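Local coordinates for protein annexin B22 (Schistosoma mansoni, PDB 4MDU) that binds acidic phospholipid membranes in a calcium-dependent manner, aggregates liposomes when calcium is present, and may lend structural integrity to the worm's tegument, at residues Val130-Phe135 with Gly176-Ala181; Thr137-Glu142 with Arg244-Leu249. One frame throughout, in Å; residues are numbered along the deposited sequence.

Interaction 1: Val130-Phe135 with Gly176-Ala181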
# COMPACT_ATOMS: atom_id res chain seq x y z
N VAL B 130 1.18 0.04 9.26
CA VAL B 130 1.33 0.24 10.69
C VAL B 130 2.83 0.21 11.10
O VAL B 130 3.26 0.98 11.95
CB VAL B 130 0.50 -0.80 11.49
CG1 VAL B 130 0.85 -0.78 12.98
CG2 VAL B 130 -1.00 -0.52 11.31
N LEU B 131 3.62 -0.65 10.47
CA LEU B 131 5.06 -0.67 10.78
C LEU B 131 5.71 0.65 10.37
O LEU B 131 6.42 1.28 11.16
CB LEU B 131 5.78 -1.83 10.08
CG LEU B 131 5.24 -3.23 10.30
CD1 LEU B 131 6.24 -4.31 9.77
CD2 LEU B 131 4.92 -3.42 11.76
N ILE B 132 5.41 1.10 9.15
CA ILE B 132 5.90 2.40 8.70
C ILE B 132 5.47 3.54 9.61
O ILE B 132 6.28 4.36 10.04
CB ILE B 132 5.43 2.71 7.28
CG1 ILE B 132 5.97 1.67 6.31
CG2 ILE B 132 5.87 4.10 6.88
CD1 ILE B 132 5.64 1.95 4.87
N GLU B 133 4.18 3.58 9.92
CA GLU B 133 3.61 4.64 10.76
C GLU B 133 4.28 4.75 12.13
O GLU B 133 4.60 5.84 12.61
CB GLU B 133 2.09 4.42 10.93
CG GLU B 133 1.45 5.46 11.86
CD GLU B 133 0.43 4.85 12.82
OE1 GLU B 133 -0.48 4.16 12.34
OE2 GLU B 133 0.55 5.07 14.05
N ILE B 134 4.45 3.60 12.77
CA ILE B 134 5.03 3.55 14.10
C ILE B 134 6.56 3.75 14.10
O ILE B 134 7.07 4.64 14.79
CB ILE B 134 4.66 2.22 14.80
CG1 ILE B 134 3.16 2.22 15.13
CG2 ILE B 134 5.50 2.05 16.07
CD1 ILE B 134 2.72 1.00 15.90
N PHE B 135 7.29 2.96 13.32
CA PHE B 135 8.75 3.05 13.33
C PHE B 135 9.25 4.43 12.93
O PHE B 135 10.20 4.95 13.52
CB PHE B 135 9.38 1.99 12.44
CG PHE B 135 9.24 0.61 12.98
CD1 PHE B 135 9.23 0.40 14.35
CD2 PHE B 135 9.10 -0.48 12.14
CE1 PHE B 135 9.09 -0.89 14.88
CE2 PHE B 135 8.97 -1.77 12.65
CZ PHE B 135 8.96 -1.97 14.02
N GLY B 176 14.17 -7.68 0.78
CA GLY B 176 14.13 -6.52 -0.09
C GLY B 176 14.54 -5.19 0.52
O GLY B 176 14.83 -5.09 1.72
N ASP B 177 14.54 -4.15 -0.31
CA ASP B 177 14.98 -2.84 0.12
C ASP B 177 14.11 -2.29 1.25
O ASP B 177 14.61 -1.64 2.17
CB ASP B 177 15.02 -1.87 -1.06
CG ASP B 177 15.94 -2.36 -2.18
OD1 ASP B 177 17.04 -2.85 -1.88
OD2 ASP B 177 15.56 -2.26 -3.37
N TYR B 178 12.81 -2.55 1.18
CA TYR B 178 11.91 -2.04 2.21
C TYR B 178 12.23 -2.69 3.55
O TYR B 178 12.32 -2.01 4.57
CB TYR B 178 10.45 -2.28 1.83
CG TYR B 178 9.47 -2.19 3.00
CD1 TYR B 178 9.28 -1.00 3.69
CD2 TYR B 178 8.72 -3.30 3.39
CE1 TYR B 178 8.40 -0.91 4.74
CE2 TYR B 178 7.82 -3.23 4.45
CZ TYR B 178 7.66 -2.04 5.12
OH TYR B 178 6.78 -1.95 6.16
N GLU B 179 12.42 -4.00 3.52
CA GLU B 179 12.65 -4.77 4.74
C GLU B 179 13.96 -4.38 5.39
O GLU B 179 14.07 -4.24 6.62
CB GLU B 179 12.63 -6.27 4.45
CG GLU B 179 11.27 -6.83 4.09
CD GLU B 179 10.83 -6.47 2.68
OE1 GLU B 179 11.65 -5.89 1.94
OE2 GLU B 179 9.66 -6.78 2.31
N TYR B 180 14.97 -4.19 4.56
CA TYR B 180 16.28 -3.81 5.05
C TYR B 180 16.18 -2.43 5.72
O TYR B 180 16.68 -2.24 6.83
CB TYR B 180 17.30 -3.81 3.92
CG TYR B 180 18.69 -3.40 4.36
CD1 TYR B 180 19.03 -2.05 4.47
CD2 TYR B 180 19.66 -4.35 4.68
CE1 TYR B 180 20.29 -1.66 4.88
CE2 TYR B 180 20.94 -3.96 5.09
CZ TYR B 180 21.24 -2.61 5.19
OH TYR B 180 22.50 -2.19 5.59
N ALA B 181 15.51 -1.49 5.05
CA ALA B 181 15.35 -0.14 5.62
C ALA B 181 14.56 -0.20 6.91
O ALA B 181 14.89 0.47 7.89
CB ALA B 181 14.67 0.81 4.61
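Tyr-178 reaches across from helix 177-187 and lays the phenol end of its side chain against Ile-132 on helix 128-136. The hydroxyl end makes the nearest approach, with Tyr-178 OH 3.7 Å from CG1 of Ile-132. Behind it the ring carbon CE1 of Tyr-178 stands 3.9 Å from the same CG1 and 4.0 Å from CD1 of Ile-132, so the isoleucine's longer branch runs obliquely past one ortho corner of the phenol. Leu-131 takes part through its first carbon, CB lying 4.0 Å from Tyr-178 OH, while its side chain also packs on Leu-182 one helical turn farther along. The backbones remain well apart: the CA atoms of Ile-132 and Tyr-178 are 9.9 Å from each other, and the tyrosine spans the gap because its CG lies anti to the backbone N (chi1 162°), which carries the ring away from its own helix.

The hydroxyl is not left among hydrocarbon alone, since it hydrogen-bonds OD1 of Asp-128 at the start of helix 128-136. That bond helps to anchor the phenol oxygen, and Asp-275, on helix 274-288, also touches the tyrosine. Both aspartates bind calcium at site 4; in this calcium-free structure the contacts of Tyr-178 with them are consistent with a second-shell place beside that site, buried where two helices of the second repeat of the annexin fold pack together.

Interaction 2: Thr137-Glu142 with Arg244-Leu249; sequences TLWNDE and RTPYQL
Trp-139 crosses to the 244-249 segment with its indole. Its CB points toward that segment, and an unusual chi1 of -140°, lying away from the staggered positions, helps to carry the indole across to residues 244-246 at the turn before helix 246-260. On the pyrrole side NE1 is held by the carbonyl O of Asp-191, which helps to fix the rotation of the ring. Next along the rim, CZ2 packs 3.7 Å from CA of Thr-245. At the tip CH2 comes 3.4 Å from the carbonyl O of Arg-244, which sits at the ring edge and in its plane, where the weakly positive C-H rim would favour it. The same CH2 lies 3.8 Å from CD of Pro-246, and CZ3 follows at 4.1 Å from that CD.

Each segment braces itself at a helix start. The backbone N of Trp-139, the N-cap residue of helix 140-156, gives a nearly straight bond of 2.9 Å to OE1 of Glu-142, received on the anti lone pair. Across the contact Thr-245 caps helix 246-260, its OG1 accepting from Gln-248 N at 3.1 Å. The guanidinium of Arg-244 turns elsewhere, in salt bridges to Asp-218 and Asp-191. Trp-139 thus joins the start of helix 140-156 in repeat 2 to that of helix 246-260 in repeat 3, with helix 274-288 packed against Pro-246 and the 190-192 loop against the indole.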
# COMPACT_ATOMS: atom_id res chain seq x y z
N THR B 137 8.11 7.14 13.67
CA THR B 137 7.97 8.09 14.76
C THR B 137 8.81 7.79 16.01
O THR B 137 8.68 8.48 17.02
CB THR B 137 6.50 8.22 15.20
OG1 THR B 137 6.10 6.99 15.83
CG2 THR B 137 5.61 8.48 14.00
N LEU B 138 9.68 6.79 15.95
CA LEU B 138 10.47 6.45 17.14
C LEU B 138 11.94 6.76 16.94
O LEU B 138 12.57 6.29 15.98
CB LEU B 138 10.32 4.97 17.51
CG LEU B 138 8.90 4.52 17.88
CD1 LEU B 138 8.82 3.00 17.94
CD2 LEU B 138 8.46 5.16 19.20
N TRP B 139 12.52 7.54 17.85
CA TRP B 139 13.97 7.68 17.83
C TRP B 139 14.64 6.58 18.66
O TRP B 139 13.96 5.71 19.23
CB TRP B 139 14.42 9.09 18.23
CG TRP B 139 15.56 9.54 17.36
CD1 TRP B 139 16.89 9.62 17.72
CD2 TRP B 139 15.50 9.90 15.97
NE1 TRP B 139 17.63 10.04 16.65
CE2 TRP B 139 16.81 10.21 15.56
CE3 TRP B 139 14.45 10.01 15.04
CZ2 TRP B 139 17.10 10.63 14.26
CZ3 TRP B 139 14.75 10.43 13.75
CH2 TRP B 139 16.07 10.73 13.37
N ASN B 140 15.96 6.60 18.71
CA ASN B 140 16.73 5.47 19.21
C ASN B 140 16.28 4.89 20.55
O ASN B 140 16.02 3.69 20.67
CB ASN B 140 18.23 5.81 19.24
CG ASN B 140 18.81 5.98 17.84
OD1 ASN B 140 18.26 5.45 16.87
ND2 ASN B 140 19.91 6.73 17.74
N ASP B 141 16.21 5.74 21.57
CA ASP B 141 15.84 5.31 22.91
C ASP B 141 14.39 4.84 23.00
O ASP B 141 14.08 3.90 23.73
CB ASP B 141 16.11 6.43 23.90
CG ASP B 141 17.60 6.66 24.10
OD1 ASP B 141 18.34 5.67 23.99
OD2 ASP B 141 18.03 7.79 24.36
N GLU B 142 13.51 5.50 22.26
CA GLU B 142 12.10 5.12 22.23
C GLU B 142 11.98 3.75 21.60
O GLU B 142 11.26 2.89 22.11
CB GLU B 142 11.31 6.17 21.46
CG GLU B 142 11.40 7.53 22.15
CD GLU B 142 10.91 8.70 21.31
OE1 GLU B 142 11.06 8.65 20.07
OE2 GLU B 142 10.38 9.67 21.90
N ARG B 244 19.70 10.30 9.38
CA ARG B 244 19.95 11.70 9.71
C ARG B 244 18.86 12.20 10.64
O ARG B 244 17.73 11.74 10.55
CB ARG B 244 20.02 12.57 8.46
CG ARG B 244 21.13 12.20 7.51
CD ARG B 244 22.52 12.14 8.22
NE ARG B 244 23.52 11.64 7.28
CZ ARG B 244 24.34 10.63 7.51
NH1 ARG B 244 24.33 10.00 8.68
NH2 ARG B 244 25.20 10.25 6.57
N THR B 245 19.19 13.12 11.53
CA THR B 245 18.19 13.67 12.40
C THR B 245 17.20 14.50 11.57
O THR B 245 17.50 14.91 10.44
CB THR B 245 18.82 14.57 13.46
OG1 THR B 245 19.20 15.81 12.85
CG2 THR B 245 20.05 13.88 14.09
N PRO B 246 16.01 14.75 12.12
CA PRO B 246 15.07 15.51 11.29
C PRO B 246 15.68 16.84 10.84
O PRO B 246 15.50 17.25 9.70
CB PRO B 246 13.87 15.73 12.22
CG PRO B 246 13.97 14.59 13.21
CD PRO B 246 15.45 14.44 13.44
N TYR B 247 16.44 17.48 11.72
CA TYR B 247 17.07 18.77 11.39
C TYR B 247 18.07 18.66 10.24
O TYR B 247 18.02 19.44 9.28
CB TYR B 247 17.67 19.40 12.65
CG TYR B 247 16.72 19.26 13.83
CD1 TYR B 247 15.64 20.11 13.98
CD2 TYR B 247 16.89 18.24 14.76
CE1 TYR B 247 14.75 19.96 15.03
CE2 TYR B 247 16.01 18.08 15.81
CZ TYR B 247 14.94 18.95 15.94
OH TYR B 247 14.05 18.81 16.98
N GLN B 248 18.96 17.67 10.33
CA GLN B 248 19.94 17.39 9.27
C GLN B 248 19.28 17.05 7.93
O GLN B 248 19.77 17.47 6.88
CB GLN B 248 20.87 16.24 9.70
CG GLN B 248 21.99 15.93 8.71
CD GLN B 248 22.97 17.07 8.55
OE1 GLN B 248 23.16 17.88 9.46
NE2 GLN B 248 23.59 17.16 7.38
N LEU B 249 18.17 16.28 7.97
CA LEU B 249 17.47 15.89 6.75
C LEU B 249 16.91 17.10 6.04
O LEU B 249 16.96 17.23 4.82
CB LEU B 249 16.31 14.95 7.06
CG LEU B 249 16.54 13.50 6.73
CD1 LEU B 249 15.29 12.69 7.01
CD2 LEU B 249 16.95 13.40 5.28

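Both contacts are buried, and one aromatic side chain carries each, but they join different parts of the fold. Interaction 1 stays within the second repeat, pairing helices 128-136 and 177-187 next to a calcium site; interaction 2 links the second repeat to the third, away from the known calcium sites. Their centres lie about 15 Å apart, and helix 128-136 is followed, after a short loop that holds Trp-139, by helix 140-156. In interaction 1 a phenol meets aliphatic carbons while its hydroxyl binds a calcium-ligand aspartate; in interaction 2 an indole meets a backbone carbonyl at its edge and also packs on a proline, at the starts of two helices. Helix 274-288 borders both.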